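Local coordinates for arabinan-endo 1,5-alpha-l-arabinase (Bacillus subtilis, PDB 1UV4), which hydrolyses internal alpha-1,5-linked L-arabinofuranosyl bonds of arabinan, as a calcium-binding family 43 enzyme of plant cell-wall degradation, at residues A[173-178]-A[196-201]; A[22-27]-A[258-263]. One frame throughout, in Å; residues are numbered along the deposited sequence.

Contact 1 (A[173-178]-A[196-201]); sequences SIAARP and YYLMVS. With EDO (1,2-ethanediol), chain F.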
ATOM      1  N   SER A 173       4.323   3.308  16.233  1.00 13.66           N
ATOM      2  CA  SER A 173       4.345   4.450  15.314  1.00 13.45           C
ATOM      3  C   SER A 173       5.671   4.511  14.597  1.00 13.08           C
ATOM      4  O   SER A 173       6.709   4.500  15.218  1.00 13.55           O
ATOM      5  CB  SER A 173       4.125   5.742  16.084  1.00 12.22           C
ATOM      6  OG  SER A 173       2.870   5.711  16.718  1.00 14.03           O
ATOM      7  N   ILE A 174       5.633   4.562  13.258  1.00 12.02           N
ATOM      8  CA  ILE A 174       6.885   4.526  12.479  1.00 11.89           C
ATOM      9  C   ILE A 174       7.110   5.659  11.478  1.00 11.94           C
ATOM     10  O   ILE A 174       8.250   5.864  11.044  1.00 12.18           O
ATOM     11  CB  ILE A 174       7.093   3.147  11.786  1.00 13.34           C
ATOM     12  CG1 ILE A 174       5.976   2.800  10.829  1.00 12.74           C
ATOM     13  CG2 ILE A 174       7.318   2.053  12.835  1.00 13.72           C
ATOM     14  CD1 ILE A 174       6.261   1.541   9.999  1.00 13.68           C
ATOM     15  N   ALA A 175       6.069   6.436  11.137  1.00 12.44           N
ATOM     16  CA  ALA A 175       6.272   7.648  10.334  1.00 12.16           C
ATOM     17  C   ALA A 175       5.137   8.598  10.562  1.00 12.70           C
ATOM     18  O   ALA A 175       4.006   8.183  10.759  1.00 13.08           O
ATOM     19  CB  ALA A 175       6.440   7.365   8.801  1.00 12.45           C
ATOM     20  N   ALA A 176       5.468   9.886  10.592  1.00 12.25           N
ATOM     21  CA  ALA A 176       4.457  10.937  10.815  1.00 12.32           C
ATOM     22  C   ALA A 176       4.920  12.223  10.138  1.00 11.76           C
ATOM     23  O   ALA A 176       6.106  12.431   9.901  1.00 12.26           O
ATOM     24  CB  ALA A 176       4.303  11.156  12.314  1.00 12.08           C
ATOM     25  N   ARG A 177       3.985  13.141   9.877  1.00 11.56           N
ATOM     26  CA  ARG A 177       4.321  14.481   9.431  1.00 12.20           C
ATOM     27  C   ARG A 177       3.601  15.503  10.301  1.00 13.29           C
ATOM     28  O   ARG A 177       2.680  16.163   9.856  1.00 12.88           O
ATOM     29  CB  ARG A 177       3.992  14.715   7.975  1.00 12.03           C
ATOM     30  CG  ARG A 177       4.714  13.762   7.012  1.00 13.16           C
ATOM     31  CD  ARG A 177       4.408  14.106   5.593  1.00 14.53           C
ATOM     32  NE  ARG A 177       5.142  15.252   5.117  1.00 14.72           N
ATOM     33  CZ  ARG A 177       4.830  15.937   4.031  1.00 14.49           C
ATOM     34  NH1 ARG A 177       3.749  15.620   3.319  1.00 14.50           N
ATOM     35  NH2 ARG A 177       5.586  16.961   3.658  1.00 17.44           N
ATOM     36  N   PRO A 178       4.077  15.648  11.540  1.00 14.89           N
ATOM     37  CA  PRO A 178       3.379  16.479  12.549  1.00 14.93           C
ATOM     38  C   PRO A 178       3.236  17.931  12.138  1.00 15.70           C
ATOM     39  O   PRO A 178       2.248  18.571  12.585  1.00 15.98           O
ATOM     40  CB  PRO A 178       4.263  16.332  13.790  1.00 16.16           C
ATOM     41  CG  PRO A 178       5.564  15.810  13.301  1.00 16.87           C
ATOM     42  CD  PRO A 178       5.289  15.022  12.098  1.00 15.75           C
ATOM     43  N   TYR A 196      15.875  -2.548   7.791  1.00 11.12           N
ATOM     44  CA  TYR A 196      14.476  -2.330   7.440  1.00 11.98           C
ATOM     45  C   TYR A 196      14.358  -1.020   6.683  1.00 11.85           C
ATOM     46  O   TYR A 196      14.924  -0.003   7.073  1.00 12.36           O
ATOM     47  CB  TYR A 196      13.597  -2.341   8.685  1.00 11.32           C
ATOM     48  CG  TYR A 196      13.597  -3.705   9.348  1.00 12.45           C
ATOM     49  CD1 TYR A 196      12.779  -4.734   8.897  1.00 12.45           C
ATOM     50  CD2 TYR A 196      14.434  -3.968  10.417  1.00 11.98           C
ATOM     51  CE1 TYR A 196      12.766  -5.993   9.494  1.00 12.28           C
ATOM     52  CE2 TYR A 196      14.442  -5.220  11.022  1.00 11.01           C
ATOM     53  CZ  TYR A 196      13.597  -6.238  10.567  1.00 12.21           C
ATOM     54  OH  TYR A 196      13.599  -7.475  11.184  1.00 11.39           O
ATOM     55  N   TYR A 197      13.638  -1.056   5.569  1.00 11.94           N
ATOM     56  CA  TYR A 197      13.350   0.129   4.770  1.00 12.33           C
ATOM     57  C   TYR A 197      11.876   0.404   4.727  1.00 12.72           C
ATOM     58  O   TYR A 197      11.094  -0.513   4.443  1.00 13.93           O
ATOM     59  CB  TYR A 197      13.863  -0.010   3.330  1.00 12.27           C
ATOM     60  CG  TYR A 197      15.369  -0.092   3.244  1.00 11.79           C
ATOM     61  CD1 TYR A 197      16.166   1.061   3.144  1.00 13.36           C
ATOM     62  CD2 TYR A 197      16.013  -1.330   3.303  1.00 12.49           C
ATOM     63  CE1 TYR A 197      17.550   0.973   3.103  1.00 13.99           C
ATOM     64  CE2 TYR A 197      17.432  -1.422   3.275  1.00 12.97           C
ATOM     65  CZ  TYR A 197      18.189  -0.275   3.160  1.00 11.43           C
ATOM     66  OH  TYR A 197      19.567  -0.348   3.114  1.00 12.10           O
ATOM     67  N   LEU A 198      11.503   1.638   5.010  1.00 12.58           N
ATOM     68  CA  LEU A 198      10.120   2.113   4.929  1.00 12.60           C
ATOM     69  C   LEU A 198      10.023   3.162   3.821  1.00 13.04           C
ATOM     70  O   LEU A 198      10.773   4.129   3.819  1.00 13.65           O
ATOM     71  CB  LEU A 198       9.694   2.734   6.222  1.00 12.98           C
ATOM     72  CG  LEU A 198       8.297   3.351   6.235  1.00 14.15           C
ATOM     73  CD1 LEU A 198       7.190   2.325   6.041  1.00 14.15           C
ATOM     74  CD2 LEU A 198       8.087   4.082   7.562  1.00 13.66           C
ATOM     75  N   MET A 199       9.144   2.958   2.858  1.00 13.09           N
ATOM     76  CA  MET A 199       8.750   3.991   1.927  1.00 13.00           C
ATOM     77  C   MET A 199       7.316   4.411   2.229  1.00 12.84           C
ATOM     78  O   MET A 199       6.491   3.585   2.592  1.00 13.81           O
ATOM     79  CB  MET A 199       8.795   3.504   0.492  1.00 14.57           C
ATOM     80  CG  MET A 199      10.081   2.997   0.055  1.00 15.29           C
ATOM     81  SD  MET A 199      10.023   2.626  -1.749  1.00 21.77           S
ATOM     82  CE  MET A 199      11.678   2.120  -2.053  1.00 18.50           C
ATOM     83  N   VAL A 200       7.040   5.707   2.120  1.00 12.65           N
ATOM     84  CA  VAL A 200       5.696   6.230   2.271  1.00 13.57           C
ATOM     85  C   VAL A 200       5.419   7.182   1.102  1.00 12.50           C
ATOM     86  O   VAL A 200       6.329   7.638   0.419  1.00 13.45           O
ATOM     87  CB  VAL A 200       5.493   6.968   3.614  1.00 13.05           C
ATOM     88  CG1 VAL A 200       5.788   6.070   4.751  1.00 14.10           C
ATOM     89  CG2 VAL A 200       6.359   8.211   3.694  1.00 14.92           C
ATOM     90  N   SER A 201       4.143   7.397   0.807  1.00 12.32           N
ATOM     91  CA  SER A 201       3.731   8.489  -0.058  1.00 12.16           C
ATOM     92  C   SER A 201       3.511   9.746   0.787  1.00 12.63           C
ATOM     93  O   SER A 201       2.774   9.694   1.759  1.00 12.69           O
ATOM     94  CB  SER A 201       2.447   8.098  -0.780  1.00 12.49           C
ATOM     95  OG  SER A 201       2.666   6.981  -1.613  1.00 14.03           O
TER
HETATM   96  C1  EDO F1296       1.171   3.837  19.227  1.00 34.14           C
HETATM   97  O1  EDO F1296       2.521   4.181  18.981  1.00 31.82           O
HETATM   98  C2  EDO F1296       0.392   3.920  17.939  1.00 36.61           C
HETATM   99  O2  EDO F1296      -0.386   5.092  17.947  1.00 32.44           O
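Leu-198 lies against both Ile-174 and Ala-175. One of its methyls does most of the work: CD2 of Leu-198 is 3.9 Å from CB of Ala-175, and also 3.9 Å from the carbonyl O of Ile-174. The two longer side chains meet at a slant, and CD1 of Ile-174 is 4.0 Å from CD2 of Leu-198. The other methyl, CD1 of Leu-198, is 4.1 Å from CD1 of Ile-174. Farther along, CG1 of Val-200 approaches CB of Ala-175 at 4.3 Å. Two torsions bring the branched groups together. Leu-198 extends CG anti to its backbone N (chi1 176°), while Ile-174 holds CG1 between its backbone N and carbonyl carbon (chi1 60°).

The backbones do not pair here. Strands 173-175 and 196-201 belong to different sheets, blades of a beta-propeller, and their axes cross at 66° with 9.0 Å between them. A classic beta bulge helps to present Ile-174 and Ala-175 together: both residues face Ile-155 on the neighbouring strand, and both point their side chains toward strand 196-201. Leu-189 also touches Ile-174, and Leu-184 touches Ala-175.

At the start of segment 173-178, Ser-173 OG makes a 2.8 Å hydrogen bond to O1 of an ethanediol molecule, probably from the crystallisation liquor. Lys-156 NZ bonds to both of them.

No hydrogen bond crosses between the two segments, and the four touching residues are all buried. The blades are therefore joined here by apolar packing, without polar pairing between the segments.

Contact 2 (A[22-27]-A[258-263]); sequences SSWYAL and IVNGNI. With EDO (1,2-ethanediol), chain G.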
ATOM      1  N   SER A  22       2.277 -18.020 -15.487  1.00 10.49           N
ATOM      2  CA  SER A  22       2.811 -17.248 -16.616  1.00 11.66           C
ATOM      3  C   SER A  22       2.252 -15.813 -16.668  1.00 11.30           C
ATOM      4  O   SER A  22       2.550 -15.097 -17.623  1.00 12.70           O
ATOM      5  CB  SER A  22       2.509 -17.959 -17.945  1.00 12.06           C
ATOM      6  OG  SER A  22       1.106 -18.019 -18.154  1.00 15.81           O
ATOM      7  N   SER A  23       1.499 -15.387 -15.653  1.00 11.81           N
ATOM      8  CA  SER A  23       0.898 -14.051 -15.619  1.00 10.99           C
ATOM      9  C   SER A  23       1.305 -13.231 -14.414  1.00 11.43           C
ATOM     10  O   SER A  23       1.592 -13.776 -13.346  1.00 11.99           O
ATOM     11  CB  SER A  23      -0.628 -14.097 -15.631  1.00 10.96           C
ATOM     12  OG  SER A  23      -1.074 -14.764 -16.784  1.00 13.92           O
ATOM     13  N   TRP A  24       1.248 -11.917 -14.580  1.00 12.52           N
ATOM     14  CA  TRP A  24       1.293 -10.965 -13.489  1.00 12.14           C
ATOM     15  C   TRP A  24      -0.138 -10.509 -13.159  1.00 12.12           C
ATOM     16  O   TRP A  24      -0.956 -10.363 -14.070  1.00 12.19           O
ATOM     17  CB  TRP A  24       2.110  -9.746 -13.884  1.00 13.90           C
ATOM     18  CG  TRP A  24       3.568 -10.003 -14.049  1.00 13.01           C
ATOM     19  CD1 TRP A  24       4.246 -10.269 -15.184  1.00 17.08           C
ATOM     20  CD2 TRP A  24       4.529  -9.967 -12.999  1.00 12.47           C
ATOM     21  NE1 TRP A  24       5.583 -10.420 -14.897  1.00 17.38           N
ATOM     22  CE2 TRP A  24       5.776 -10.232 -13.556  1.00 15.87           C
ATOM     23  CE3 TRP A  24       4.437  -9.763 -11.622  1.00 13.88           C
ATOM     24  CZ2 TRP A  24       6.951 -10.280 -12.776  1.00 17.15           C
ATOM     25  CZ3 TRP A  24       5.579  -9.807 -10.863  1.00 17.91           C
ATOM     26  CH2 TRP A  24       6.808 -10.076 -11.431  1.00 15.70           C
ATOM     27  N   TYR A  25      -0.426 -10.266 -11.873  1.00 12.70           N
ATOM     28  CA  TYR A  25      -1.685  -9.679 -11.441  1.00 13.01           C
ATOM     29  C   TYR A  25      -1.353  -8.428 -10.696  1.00 13.10           C
ATOM     30  O   TYR A  25      -0.476  -8.440  -9.796  1.00 14.62           O
ATOM     31  CB  TYR A  25      -2.490 -10.639 -10.549  1.00 13.40           C
ATOM     32  CG  TYR A  25      -2.978 -11.833 -11.316  1.00 15.82           C
ATOM     33  CD1 TYR A  25      -2.164 -12.945 -11.479  1.00 15.18           C
ATOM     34  CD2 TYR A  25      -4.237 -11.833 -11.921  1.00 18.22           C
ATOM     35  CE1 TYR A  25      -2.566 -14.042 -12.221  1.00 19.12           C
ATOM     36  CE2 TYR A  25      -4.660 -12.959 -12.649  1.00 18.01           C
ATOM     37  CZ  TYR A  25      -3.810 -14.045 -12.777  1.00 17.40           C
ATOM     38  OH  TYR A  25      -4.115 -15.199 -13.511  1.00 23.53           O
ATOM     39  N   ALA A  26      -1.997  -7.353 -11.089  1.00 12.18           N
ATOM     40  CA  ALA A  26      -1.911  -6.077 -10.392  1.00 12.61           C
ATOM     41  C   ALA A  26      -3.278  -5.774  -9.811  1.00 14.33           C
ATOM     42  O   ALA A  26      -4.299  -5.846 -10.505  1.00 15.37           O
ATOM     43  CB  ALA A  26      -1.448  -4.953 -11.309  1.00 13.85           C
ATOM     44  N   LEU A  27      -3.327  -5.474  -8.523  1.00 14.15           N
ATOM     45  CA  LEU A  27      -4.589  -5.142  -7.887  1.00 13.64           C
ATOM     46  C   LEU A  27      -4.526  -3.705  -7.434  1.00 12.63           C
ATOM     47  O   LEU A  27      -3.434  -3.183  -7.140  1.00 13.77           O
ATOM     48  CB  LEU A  27      -4.869  -6.032  -6.687  1.00 14.72           C
ATOM     49  CG  LEU A  27      -4.968  -7.517  -7.002  1.00 18.25           C
ATOM     50  CD1 LEU A  27      -3.631  -8.124  -7.153  1.00 23.15           C
ATOM     51  CD2 LEU A  27      -5.731  -8.277  -5.878  1.00 19.96           C
ATOM     52  N   ILE A 258       6.680  -2.433  -2.915  1.00 15.34           N
ATOM     53  CA  ILE A 258       7.891  -3.224  -3.241  1.00 15.76           C
ATOM     54  C   ILE A 258       7.451  -4.632  -3.497  1.00 15.83           C
ATOM     55  O   ILE A 258       6.796  -5.268  -2.623  1.00 15.63           O
ATOM     56  CB  ILE A 258       8.905  -3.175  -2.126  1.00 15.30           C
ATOM     57  CG1 ILE A 258       9.433  -1.746  -1.943  1.00 15.19           C
ATOM     58  CG2 ILE A 258      10.063  -4.068  -2.502  1.00 15.88           C
ATOM     59  CD1 ILE A 258      10.117  -1.509  -0.538  1.00 16.92           C
ATOM     60  N   VAL A 259       7.779  -5.135  -4.685  1.00 14.18           N
ATOM     61  CA  VAL A 259       7.390  -6.412  -5.188  1.00 16.14           C
ATOM     62  C   VAL A 259       8.681  -7.290  -5.369  1.00 16.21           C
ATOM     63  O   VAL A 259       9.674  -6.871  -5.972  1.00 16.37           O
ATOM     64  CB  VAL A 259       6.524  -6.204  -6.460  1.00 16.58           C
ATOM     65  CG1 VAL A 259       6.301  -7.519  -7.142  1.00 17.31           C
ATOM     66  CG2 VAL A 259       5.221  -5.512  -6.086  1.00 18.10           C
ATOM     67  N   ASN A 260       8.693  -8.501  -4.808  1.00 16.66           N
ATOM     68  CA  ASN A 260       9.864  -9.401  -4.910  1.00 16.88           C
ATOM     69  C   ASN A 260      11.205  -8.787  -4.440  1.00 15.61           C
ATOM     70  O   ASN A 260      12.284  -9.226  -4.838  1.00 16.33           O
ATOM     71  CB  ASN A 260      10.042  -9.910  -6.357  1.00 17.04           C
ATOM     72  CG  ASN A 260       8.847 -10.716  -6.869  1.00 21.47           C
ATOM     73  OD1 ASN A 260       7.807 -10.830  -6.205  1.00 25.16           O
ATOM     74  ND2 ASN A 260       9.004 -11.292  -8.067  1.00 23.94           N
ATOM     75  N   GLY A 261      11.147  -7.790  -3.580  1.00 14.47           N
ATOM     76  CA  GLY A 261      12.326  -7.154  -3.044  1.00 14.40           C
ATOM     77  C   GLY A 261      12.977  -6.127  -3.961  1.00 15.47           C
ATOM     78  O   GLY A 261      13.540  -5.184  -3.429  1.00 17.88           O
ATOM     79  N   ASN A 262      12.823  -6.257  -5.290  1.00 14.55           N
ATOM     80  CA  ASN A 262      13.597  -5.492  -6.281  1.00 13.85           C
ATOM     81  C   ASN A 262      12.830  -4.914  -7.458  1.00 14.13           C
ATOM     82  O   ASN A 262      13.387  -4.717  -8.540  1.00 14.69           O
ATOM     83  CB  ASN A 262      14.752  -6.368  -6.827  1.00 13.98           C
ATOM     84  CG  ASN A 262      14.282  -7.566  -7.617  1.00 12.66           C
ATOM     85  OD1 ASN A 262      13.109  -7.744  -7.906  1.00 15.25           O
ATOM     86  ND2 ASN A 262      15.247  -8.456  -7.961  1.00 16.61           N
ATOM     87  N   ILE A 263      11.546  -4.705  -7.247  1.00 13.12           N
ATOM     88  CA  ILE A 263      10.674  -4.053  -8.210  1.00 12.69           C
ATOM     89  C   ILE A 263       9.857  -3.058  -7.443  1.00 13.36           C
ATOM     90  O   ILE A 263       9.344  -3.423  -6.405  1.00 14.50           O
ATOM     91  CB  ILE A 263       9.720  -5.070  -8.888  1.00 12.11           C
ATOM     92  CG1 ILE A 263      10.537  -6.150  -9.619  1.00 12.48           C
ATOM     93  CG2 ILE A 263       8.728  -4.319  -9.811  1.00 12.76           C
ATOM     94  CD1 ILE A 263       9.688  -7.273 -10.258  1.00 14.06           C
TER
HETATM   95  C1  EDO G1297       3.587  -9.689  -3.868  0.50 28.51           C
HETATM   96  O1  EDO G1297       3.321  -8.355  -4.210  0.50 30.57           O
HETATM   97  C2  EDO G1297       5.064  -9.995  -4.016  0.50 30.73           C
HETATM   98  O2  EDO G1297       5.239 -11.379  -4.201  0.50 29.34           O
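Trp-24 reaches across to the turn at 259-263 with the six-membered end of its indole. Its CH2 atom is 4.2 Å from CD1 of Ile-263 and also 4.2 Å from ND2 of Asn-260. Placing CG anti to the carbonyl carbon (chi1 -69°) directs the ring toward the turn. Ile-263 meets the indole obliquely, from the opposite direction, and is buried. The amide of Asn-260 lies at the ring edge, near the ring plane, with the two planes 35° apart. Val-259 adds a looser contact, its CG1 4.4 Å from CZ3 of Trp-24.

The two segments sit in different four-stranded antiparallel sheets, neighbouring blades of the five-bladed propeller of family 43. Asn-262 and Ile-263 both face Val-259, which makes a classic beta bulge. Val-259 N donates to Ile-263 O at 2.9 Å, so two of the residues near Trp-24 are linked by backbone.

The other end of the amide, Asn-260 OD1, accepts a weak 3.3 Å hydrogen bond from O2 of an ethanediol, probably from the crystallisation liquor. The ethanediol is also hydrogen-bonded to Met-17 O. Lys-19 makes a cation-pi contact with Trp-24, and Met-17 touches both Trp-24 and Val-259.

The centres of contacts 1 and 2 are 22 Å apart. Along the chain, contact 1 falls wholly between the two segments of contact 2. Segments 196-201 and 258-263 nevertheless touch, through residues that take no part in either contact: CE of Met-199 lies 4.2 Å from CD1 of Ile-258. Each contact also approaches the central site. The side chain of Val-200 is about 7 Å from that of Glu-185, the inferred proton donor, and about 10 Å from a bound calcium ion. In contact 2 the side chain of Val-259 is about 6 Å from a bound calcium ion. It is about 4 Å from the side chain of Asp-257, a metal-site residue close to it in sequence as well.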